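Exosome complex component Rrp42 (Pyrococcus abyssi, PDB 2PO1) is probably a non-catalytic component of the archaeal exosome, the complex that degrades RNA, where it helps to shape the active site of its partner Rrp41. Local coordinates at residues 47-52 / 65-70; 82-87 / 138-143; 166-171 / 185-190. All blocks are in the same frame, centred on the assembly; numbering follows the deposited sequence.

Contact 1 of 3, residues 47-52 / 65-70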
loop_
_atom_site.group_PDB
_atom_site.type_symbol
_atom_site.label_atom_id
_atom_site.label_comp_id
_atom_site.label_asym_id
_atom_site.label_seq_id
_atom_site.Cartn_x
_atom_site.Cartn_y
_atom_site.Cartn_z
ATOM N N GLU C 47 7.389 10.776 28.882
ATOM C CA GLU C 47 7.272 10.048 30.136
ATOM C C GLU C 47 6.254 8.910 30.006
ATOM O O GLU C 47 6.284 7.921 30.737
ATOM C CB GLU C 47 7.048 10.998 31.338
ATOM C CG GLU C 47 5.742 11.819 31.332
ATOM C CD GLU C 47 5.849 13.193 30.610
ATOM O OE1 GLU C 47 6.823 13.433 29.848
ATOM O OE2 GLU C 47 4.929 14.039 30.820
ATOM N N LYS C 48 5.375 9.039 29.033
ATOM C CA LYS C 48 4.484 7.976 28.699
ATOM C C LYS C 48 5.224 6.772 28.155
ATOM O O LYS C 48 4.859 5.656 28.467
ATOM C CB LYS C 48 3.416 8.441 27.722
ATOM C CG LYS C 48 2.298 9.228 28.431
ATOM C CD LYS C 48 1.082 9.314 27.515
ATOM C CE LYS C 48 -0.033 10.018 28.227
ATOM N NZ LYS C 48 -1.375 9.684 27.601
ATOM N N ALA C 49 6.236 6.967 27.333
ATOM C CA ALA C 49 7.010 5.849 26.833
ATOM C C ALA C 49 7.754 5.200 28.006
ATOM O O ALA C 49 7.907 5.801 29.084
ATOM C CB ALA C 49 8.039 6.348 25.764
ATOM N N GLU C 50 8.262 4.008 27.750
ATOM C CA GLU C 50 8.962 3.230 28.752
ATOM C C GLU C 50 10.373 3.778 28.847
ATOM O O GLU C 50 10.965 3.892 29.944
ATOM C CB GLU C 50 8.908 1.762 28.351
ATOM C CG GLU C 50 7.606 1.051 28.722
ATOM C CD GLU C 50 6.352 1.476 27.950
ATOM O OE1 GLU C 50 5.418 2.118 28.507
ATOM O OE2 GLU C 50 6.224 1.120 26.783
ATOM N N GLY C 51 10.905 4.189 27.707
ATOM C CA GLY C 51 12.173 4.900 27.686
ATOM C C GLY C 51 12.151 5.888 26.562
ATOM O O GLY C 51 11.378 5.750 25.615
ATOM N N SER C 52 13.026 6.864 26.640
ATOM C CA SER C 52 13.118 7.857 25.577
ATOM C C SER C 52 14.412 8.623 25.645
ATOM O O SER C 52 15.077 8.631 26.669
ATOM C CB SER C 52 11.908 8.787 25.593
ATOM O OG SER C 52 11.777 9.444 26.813
ATOM N N GLY C 65 11.769 6.838 21.206
ATOM C CA GLY C 65 10.884 6.358 22.275
ATOM C C GLY C 65 11.003 4.851 22.300
ATOM O O GLY C 65 11.166 4.227 21.244
ATOM N N ILE C 66 10.985 4.266 23.506
ATOM C CA ILE C 66 10.974 2.817 23.667
ATOM C C ILE C 66 9.645 2.467 24.205
ATOM O O ILE C 66 9.202 3.051 25.177
ATOM C CB ILE C 66 12.055 2.324 24.679
ATOM C CG1 ILE C 66 13.457 2.801 24.263
ATOM C CG2 ILE C 66 11.962 0.826 24.859
ATOM C CD1 ILE C 66 14.021 2.257 22.959
ATOM N N LYS C 67 8.934 1.596 23.508
ATOM C CA LYS C 67 7.700 1.076 24.063
ATOM C C LYS C 67 7.821 -0.397 24.027
ATOM O O LYS C 67 8.255 -0.937 23.017
ATOM C CB LYS C 67 6.507 1.391 23.161
ATOM C CG LYS C 67 6.305 2.809 22.841
ATOM C CD LYS C 67 5.701 3.460 24.016
ATOM C CE LYS C 67 4.208 3.194 23.940
ATOM N NZ LYS C 67 3.661 3.774 25.145
ATOM N N THR C 68 7.388 -1.051 25.099
ATOM C CA THR C 68 7.454 -2.490 25.192
ATOM C C THR C 68 6.070 -3.070 25.422
ATOM O O THR C 68 5.201 -2.425 25.983
ATOM C CB THR C 68 8.317 -2.864 26.348
ATOM O OG1 THR C 68 7.645 -2.453 27.534
ATOM C CG2 THR C 68 9.633 -2.131 26.239
ATOM N N SER C 69 5.837 -4.275 24.925
ATOM C CA SER C 69 4.682 -5.005 25.360
ATOM C C SER C 69 5.079 -6.457 25.454
ATOM O O SER C 69 6.255 -6.819 25.323
ATOM C CB SER C 69 3.560 -4.815 24.348
ATOM O OG SER C 69 4.084 -5.153 23.092
ATOM N N LEU C 70 4.103 -7.307 25.677
ATOM C CA LEU C 70 4.375 -8.706 25.734
ATOM C C LEU C 70 3.759 -9.299 24.517
ATOM O O LEU C 70 2.633 -8.963 24.164
ATOM C CB LEU C 70 3.785 -9.319 27.011
ATOM C CG LEU C 70 4.411 -8.844 28.336
ATOM C CD1 LEU C 70 3.705 -9.480 29.563
ATOM C CD2 LEU C 70 5.898 -9.146 28.339
HETATM O O HOH W 1 3.898 0.459 26.260
#
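Glu50 and Gly51 both face Ile66 in a classic beta bulge, where the antiparallel hairpin of strands 51-57 and 60-71 begins to pair. Ile66 O takes two donors: Glu50 N at 2.9 Å, nearly in line with the carbonyl, and Gly51 N at 3.3 Å from a tilted direction. The return bond, Ile66 N to Gly51 O, is short at 2.6 Å. Glycine suits position 51, since a CB there would press on Ile66 CG1.

Glu50 then uses its carboxylate as a substitute for strand backbone. Its CG lies anti to the carbonyl carbon (chi1 -82°), and a bend at chi2 swings the carboxylate across Lys67 to accept from Thr68 N at OE2, 3.0 Å away. The N-H arrives on the anti side of that oxygen, somewhat out of the carboxylate plane. A water lies between Glu50 OE2 and Thr68 O. Lys67, bent at chi2 and chi3, curls back so that its CD rests 3.9 Å from Ala49 CA. Its NZ stops 4.0 Å from Glu50 OE2, too far for a salt bridge, and is held by the backbone of another protein chain.

On its other edge, strand 60-71 pairs with strand 135-147. Ile66 packs on Val139 and Ile141 of that strand and on Ala163 and Leu164 of helix 152-166, while Glu50 and Thr68 both touch Val169 of strand 168-174.

Contact 2 of 3, residues 82-87 / 138-143. With nucleotides of chain A.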
loop_
_atom_site.group_PDB
_atom_site.type_symbol
_atom_site.label_atom_id
_atom_site.label_comp_id
_atom_site.label_asym_id
_atom_site.label_seq_id
_atom_site.Cartn_x
_atom_site.Cartn_y
_atom_site.Cartn_z
ATOM N N VAL C 82 11.844 -9.699 21.715
ATOM C CA VAL C 82 11.754 -9.134 20.384
ATOM C C VAL C 82 12.223 -7.702 20.426
ATOM O O VAL C 82 11.881 -6.905 21.346
ATOM C CB VAL C 82 10.302 -9.287 19.728
ATOM C CG1 VAL C 82 10.185 -8.442 18.438
ATOM C CG2 VAL C 82 9.995 -10.718 19.422
ATOM N N MET C 83 13.033 -7.354 19.431
ATOM C CA MET C 83 13.366 -5.966 19.290
ATOM C C MET C 83 13.181 -5.557 17.849
ATOM O O MET C 83 13.619 -6.241 16.875
ATOM C CB MET C 83 14.817 -5.737 19.748
ATOM C CG MET C 83 15.253 -4.278 19.718
ATOM S SD MET C 83 17.060 -4.253 19.944
ATOM C CE MET C 83 17.637 -4.064 18.260
ATOM N N THR C 84 12.600 -4.388 17.685
ATOM C CA THR C 84 12.374 -3.878 16.377
ATOM C C THR C 84 12.626 -2.378 16.331
ATOM O O THR C 84 12.289 -1.647 17.268
ATOM C CB THR C 84 10.924 -4.291 15.897
ATOM O OG1 THR C 84 10.758 -3.856 14.566
ATOM C CG2 THR C 84 9.883 -3.649 16.740
ATOM N N THR C 85 13.289 -1.937 15.257
ATOM C CA THR C 85 13.753 -0.579 15.119
ATOM C C THR C 85 13.143 0.026 13.917
ATOM O O THR C 85 13.138 -0.585 12.820
ATOM C CB THR C 85 15.294 -0.616 14.998
ATOM O OG1 THR C 85 15.787 -1.394 16.081
ATOM C CG2 THR C 85 15.900 0.764 15.066
ATOM N N ASN C 86 12.501 1.172 14.131
ATOM C CA ASN C 86 11.910 1.923 13.050
ATOM C C ASN C 86 12.361 3.322 13.132
ATOM O O ASN C 86 12.397 3.915 14.223
ATOM C CB ASN C 86 10.365 1.891 13.054
ATOM C CG ASN C 86 9.783 2.505 11.815
ATOM O OD1 ASN C 86 9.102 3.559 11.867
ATOM N ND2 ASN C 86 9.972 1.839 10.686
ATOM N N VAL C 87 12.715 3.891 11.965
ATOM C CA VAL C 87 13.104 5.313 11.901
ATOM C C VAL C 87 12.066 5.983 11.014
ATOM O O VAL C 87 11.843 5.553 9.882
ATOM C CB VAL C 87 14.438 5.417 11.239
ATOM C CG1 VAL C 87 14.730 6.868 10.851
ATOM C CG2 VAL C 87 15.531 4.865 12.194
ATOM N N VAL C 138 8.484 -7.507 23.990
ATOM C CA VAL C 138 8.624 -6.947 22.655
ATOM C C VAL C 138 8.995 -5.494 22.834
ATOM O O VAL C 138 8.281 -4.732 23.487
ATOM C CB VAL C 138 7.325 -7.152 21.866
ATOM C CG1 VAL C 138 7.478 -6.598 20.436
ATOM C CG2 VAL C 138 7.057 -8.603 21.820
ATOM N N VAL C 139 10.142 -5.129 22.282
ATOM C CA VAL C 139 10.671 -3.785 22.451
ATOM C C VAL C 139 10.712 -3.080 21.111
ATOM O O VAL C 139 11.421 -3.522 20.179
ATOM C CB VAL C 139 12.098 -3.828 23.097
ATOM C CG1 VAL C 139 12.697 -2.419 23.178
ATOM C CG2 VAL C 139 12.012 -4.420 24.489
ATOM N N PHE C 140 9.911 -2.033 21.006
ATOM C CA PHE C 140 9.924 -1.126 19.857
ATOM C C PHE C 140 10.840 0.084 20.087
ATOM O O PHE C 140 10.652 0.889 21.027
ATOM C CB PHE C 140 8.496 -0.625 19.536
ATOM C CG PHE C 140 7.541 -1.692 19.227
ATOM C CD1 PHE C 140 6.814 -2.298 20.237
ATOM C CD2 PHE C 140 7.329 -2.099 17.911
ATOM C CE1 PHE C 140 5.887 -3.310 19.925
ATOM C CE2 PHE C 140 6.404 -3.120 17.612
ATOM C CZ PHE C 140 5.688 -3.702 18.608
ATOM N N ILE C 141 11.844 0.192 19.235
ATOM C CA ILE C 141 12.710 1.316 19.239
ATOM C C ILE C 141 12.156 2.204 18.131
ATOM O O ILE C 141 12.251 1.871 16.949
ATOM C CB ILE C 141 14.145 0.976 18.946
ATOM C CG1 ILE C 141 14.622 -0.111 19.901
ATOM C CG2 ILE C 141 14.972 2.257 19.010
ATOM C CD1 ILE C 141 16.050 -0.495 19.685
ATOM N N ASP C 142 11.478 3.273 18.534
ATOM C CA ASP C 142 10.811 4.095 17.538
ATOM C C ASP C 142 11.572 5.413 17.477
ATOM O O ASP C 142 11.701 6.162 18.496
ATOM C CB ASP C 142 9.331 4.276 17.827
ATOM C CG ASP C 142 8.537 3.078 17.484
ATOM O OD1 ASP C 142 7.887 2.530 18.405
ATOM O OD2 ASP C 142 8.612 2.597 16.325
ATOM N N VAL C 143 12.110 5.682 16.297
ATOM C CA VAL C 143 13.052 6.795 16.134
ATOM C C VAL C 143 12.286 7.796 15.319
ATOM O O VAL C 143 11.847 7.475 14.181
ATOM C CB VAL C 143 14.280 6.465 15.310
ATOM C CG1 VAL C 143 15.129 7.765 15.143
ATOM C CG2 VAL C 143 15.091 5.272 15.920
ATOM P P A A 7 8.036 -6.503 10.204
ATOM O OP1 A A 7 7.586 -5.270 9.494
ATOM O OP2 A A 7 7.470 -7.833 9.838
ATOM O "O5'" A A 7 9.651 -6.447 10.078
ATOM C "C5'" A A 7 10.381 -5.453 10.867
ATOM C "C4'" A A 7 11.391 -6.000 11.885
ATOM O "O4'" A A 7 10.844 -6.963 12.841
ATOM C "C3'" A A 7 12.587 -6.743 11.276
ATOM O "O3'" A A 7 13.501 -5.822 10.734
ATOM C "C2'" A A 7 13.147 -7.423 12.527
ATOM O "O2'" A A 7 13.805 -6.541 13.413
ATOM C "C1'" A A 7 11.846 -7.939 13.145
ATOM N N9 A A 7 11.497 -9.297 12.667
ATOM C C8 A A 7 10.464 -9.656 11.834
ATOM N N7 A A 7 10.393 -10.940 11.581
ATOM C C5 A A 7 11.458 -11.482 12.289
ATOM C C6 A A 7 11.923 -12.809 12.453
ATOM N N6 A A 7 11.345 -13.861 11.872
ATOM N N1 A A 7 13.012 -13.020 13.230
ATOM C C2 A A 7 13.592 -11.959 13.826
ATOM N N3 A A 7 13.244 -10.664 13.762
ATOM C C4 A A 7 12.157 -10.484 12.964
ATOM P P A A 6 4.415 -2.307 13.302
ATOM O OP1 A A 6 5.532 -1.326 13.353
ATOM O OP2 A A 6 3.449 -2.363 14.431
ATOM O "O5'" A A 6 5.026 -3.786 13.145
ATOM C "C5'" A A 6 5.766 -4.410 14.206
ATOM C "C4'" A A 6 6.931 -5.266 13.705
ATOM O "O4'" A A 6 7.401 -6.141 14.773
ATOM C "C3'" A A 6 6.652 -6.198 12.527
ATOM O "O3'" A A 6 7.871 -6.361 11.808
ATOM C "C2'" A A 6 6.190 -7.481 13.234
ATOM O "O2'" A A 6 6.467 -8.648 12.479
ATOM C "C1'" A A 6 6.977 -7.475 14.552
ATOM N N9 A A 6 6.216 -7.876 15.733
ATOM C C8 A A 6 5.541 -7.035 16.571
ATOM N N7 A A 6 4.939 -7.636 17.565
ATOM C C5 A A 6 5.237 -8.977 17.376
ATOM C C6 A A 6 4.893 -10.150 18.098
ATOM N N6 A A 6 4.141 -10.132 19.205
ATOM N N1 A A 6 5.350 -11.342 17.644
ATOM C C2 A A 6 6.103 -11.361 16.541
ATOM N N3 A A 6 6.487 -10.324 15.786
ATOM C C4 A A 6 6.026 -9.144 16.250
#
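Ile141 N donates to Thr84 O at 2.7 Å in an almost straight bond (173°), the middle rung of a parallel ladder between strands 82-89 and 135-147. Next to it Thr84 N and Asn86 N donate to Val139 O and Ile141 O; Val139 N to Val82 O and Val143 N to Asn86 O lie at the ends.

The face of Met83, Val87, Val139, Ile141 and Val143 is mostly apolar, Met83 CG lying 3.9 Å from Ile141 CD1. Such chains suit it because helices 104-118 and 152-166 cover it; Thr85, also there, bonds Asp114 through OG1.

On the other face Thr84, Phe140 and Val138 meet RNA, while Asp142 is salt-bridged to another protein chain. Thr84 OG1 stands anti to the backbone N (chi1 -176°), 3.5 Å from C4' of A7 of chain A, which leaves CG2 tight against Phe140 CD2 at 3.2 Å. The Phe140 ring turns its edge to A6 of chain A, CE2 lying 3.7 Å from C5'. Were Phe140 an alanine, Thr84 CG2 would probably lose its tight neighbour and A6 of chain A the ring edge beside its sugar.

O2' of A7 of chain A gives Met83 O a weak bond, and Arg118 also donates to this carbonyl. Hydroxyl, ring edge and carbonyl thus meet sugars, while Val138 CG1 and Phe140 CZ touch the A6 base without a hydrogen bond, consistent with weak base selectivity here.

Contact 3 of 3, residues 166-171 / 185-190; sequences NARVPK and DETEPL
Arg168 wraps across Thr187, and most of its chain, from CB to the guanidinium, has a neighbour on strand 186-189. CB lies 3.8 Å from Thr187 OG1, and CD is about as close to the same oxygen. The bend at chi3 (68°) then brings NE round to donate to Thr187 OG1 at 3.0 Å, nearly straight (166°) and in the guanidinium plane. At the tip, NH2 makes a weak, bent bond to Thr187 O, while NH1 comes 3.8 Å from Pro189 CD, the two side chains lying side by side. One guanidinium face lies over the backbone at Glu188 and Pro189. A long chain with a flat, polar end suits this exposed site, though a crystal neighbour touches it and may partly set its conformation.

In the backbone between the strands, Val169 and Glu188 form an antiparallel hydrogen-bonded pair, Val169 N to Glu188 O at 2.9 Å and Glu188 N to Val169 O at 2.8 Å. Lys171 N continues the ladder to Glu186 O, and Lys171 NZ closes a 2.8 Å salt bridge on the anti lone pair of Glu188 OE2. Inward, the chemistry turns apolar: Ala167 CB meets Leu190 CD2 at 3.6 Å and Val169 CG1 meets Leu190 CD1 at 3.7 Å. A water joins Ala167 O to Leu190 N.

Strand 186-189 thereby edges a small, twisted antiparallel sheet, with strand 168-174 central and 181-184 beyond, beside the main RNase PH sheet.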
loop_
_atom_site.group_PDB
_atom_site.type_symbol
_atom_site.label_atom_id
_atom_site.label_comp_id
_atom_site.label_asym_id
_atom_site.label_seq_id
_atom_site.Cartn_x
_atom_site.Cartn_y
_atom_site.Cartn_z
ATOM N N ASN C 166 17.501 4.205 29.375
ATOM C CA ASN C 166 16.489 4.933 30.149
ATOM C C ASN C 166 15.221 4.140 30.446
ATOM O O ASN C 166 14.393 4.543 31.290
ATOM C CB ASN C 166 16.064 6.165 29.341
ATOM C CG ASN C 166 15.004 6.966 30.020
ATOM O OD1 ASN C 166 13.966 7.156 29.478
ATOM N ND2 ASN C 166 15.285 7.456 31.225
ATOM N N ALA C 167 15.048 3.038 29.737
ATOM C CA ALA C 167 13.787 2.376 29.697
ATOM C C ALA C 167 13.585 1.702 31.014
ATOM O O ALA C 167 14.537 1.178 31.621
ATOM C CB ALA C 167 13.749 1.383 28.569
ATOM N N ARG C 168 12.362 1.845 31.488
ATOM C CA ARG C 168 11.866 1.118 32.640
ATOM C C ARG C 168 10.568 0.507 32.167
ATOM O O ARG C 168 9.685 1.200 31.681
ATOM C CB ARG C 168 11.657 2.025 33.849
ATOM C CG ARG C 168 12.973 2.453 34.448
ATOM C CD ARG C 168 12.898 2.873 35.858
ATOM N NE ARG C 168 12.589 1.758 36.788
ATOM C CZ ARG C 168 13.480 0.982 37.419
ATOM N NH1 ARG C 168 14.802 1.115 37.234
ATOM N NH2 ARG C 168 13.028 0.018 38.221
ATOM N N VAL C 169 10.478 -0.801 32.333
ATOM C CA VAL C 169 9.411 -1.604 31.793
ATOM C C VAL C 169 8.756 -2.311 32.981
ATOM O O VAL C 169 9.419 -2.530 34.001
ATOM C CB VAL C 169 9.979 -2.600 30.733
ATOM C CG1 VAL C 169 10.575 -1.811 29.529
ATOM C CG2 VAL C 169 11.039 -3.501 31.353
ATOM N N PRO C 170 7.446 -2.622 32.871
ATOM C CA PRO C 170 6.714 -3.308 33.944
ATOM C C PRO C 170 7.400 -4.623 34.275
ATOM O O PRO C 170 7.739 -5.381 33.353
ATOM C CB PRO C 170 5.343 -3.598 33.330
ATOM C CG PRO C 170 5.219 -2.640 32.167
ATOM C CD PRO C 170 6.599 -2.344 31.690
ATOM N N LYS C 171 7.654 -4.857 35.569
ATOM C CA LYS C 171 8.051 -6.177 36.033
ATOM C C LYS C 171 6.928 -7.138 35.656
ATOM O O LYS C 171 5.741 -6.844 35.814
ATOM C CB LYS C 171 8.230 -6.222 37.549
ATOM C CG LYS C 171 9.517 -5.624 38.050
ATOM C CD LYS C 171 10.048 -6.390 39.224
ATOM C CE LYS C 171 11.472 -5.989 39.629
ATOM N NZ LYS C 171 12.528 -6.285 38.607
ATOM N N ASP C 185 3.190 -3.161 38.657
ATOM C CA ASP C 185 3.412 -1.727 38.632
ATOM C C ASP C 185 4.879 -1.401 38.704
ATOM O O ASP C 185 5.351 -0.503 37.983
ATOM C CB ASP C 185 2.701 -1.060 39.806
ATOM C CG ASP C 185 1.216 -0.884 39.559
ATOM O OD1 ASP C 185 0.785 -0.913 38.374
ATOM O OD2 ASP C 185 0.491 -0.708 40.566
ATOM N N GLU C 186 5.591 -2.126 39.572
ATOM C CA GLU C 186 7.046 -2.041 39.677
ATOM C C GLU C 186 7.662 -2.226 38.309
ATOM O O GLU C 186 7.242 -3.083 37.520
ATOM C CB GLU C 186 7.606 -3.103 40.639
ATOM C CG GLU C 186 9.054 -2.879 41.094
ATOM C CD GLU C 186 9.653 -4.071 41.853
ATOM O OE1 GLU C 186 8.894 -4.846 42.485
ATOM O OE2 GLU C 186 10.892 -4.225 41.833
ATOM N N THR C 187 8.664 -1.411 38.031
ATOM C CA THR C 187 9.306 -1.453 36.753
ATOM C C THR C 187 10.735 -1.890 36.990
ATOM O O THR C 187 11.181 -1.997 38.112
ATOM C CB THR C 187 9.221 -0.095 36.021
ATOM O OG1 THR C 187 9.715 0.934 36.886
ATOM C CG2 THR C 187 7.787 0.216 35.649
ATOM N N GLU C 188 11.434 -2.195 35.916
ATOM C CA GLU C 188 12.819 -2.597 36.029
ATOM C C GLU C 188 13.445 -2.137 34.776
ATOM O O GLU C 188 12.741 -1.894 33.796
ATOM C CB GLU C 188 12.895 -4.121 36.107
ATOM C CG GLU C 188 11.981 -4.749 35.089
ATOM C CD GLU C 188 12.154 -6.219 34.932
ATOM O OE1 GLU C 188 11.999 -6.657 33.799
ATOM O OE2 GLU C 188 12.407 -6.941 35.915
ATOM N N PRO C 189 14.776 -2.044 34.750
ATOM C CA PRO C 189 15.359 -1.690 33.459
ATOM C C PRO C 189 15.246 -2.832 32.472
ATOM O O PRO C 189 14.887 -3.955 32.850
ATOM C CB PRO C 189 16.837 -1.507 33.769
ATOM C CG PRO C 189 16.904 -1.406 35.302
ATOM C CD PRO C 189 15.788 -2.210 35.805
ATOM N N LEU C 190 15.612 -2.556 31.239
ATOM C CA LEU C 190 15.616 -3.576 30.190
ATOM C C LEU C 190 16.993 -4.225 30.346
ATOM O O LEU C 190 17.847 -3.656 31.026
ATOM C CB LEU C 190 15.454 -2.871 28.850
ATOM C CG LEU C 190 14.373 -3.163 27.794
ATOM C CD1 LEU C 190 13.217 -3.998 28.197
ATOM C CD2 LEU C 190 13.996 -1.846 27.003
HETATM O O HOH W 2 16.552 -0.229 30.592
#

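Contacts 1 and 2 are buried in the same mixed sheet, where strands 60-71 and 135-147 are neighbours, so the hairpin of one leads directly into the parallel pair of the other. Contact 3 is only partly buried and belongs to a separate small sheet, yet it is tied to contact 1 by backbone and side-chain bonds, Arg168 N to Glu50 O and Asn166 OD1 to Ser52 N. Contacts 2 and 3 meet more slightly, through Val139 and Leu190. Chemistry follows place: a bulge and a carboxylate serve the hairpin beside another protein chain, apolar rows and an RNA-facing side mark contact 2, and one salt bridge and an arginine bonded to a threonine mark the outer part of contact 3.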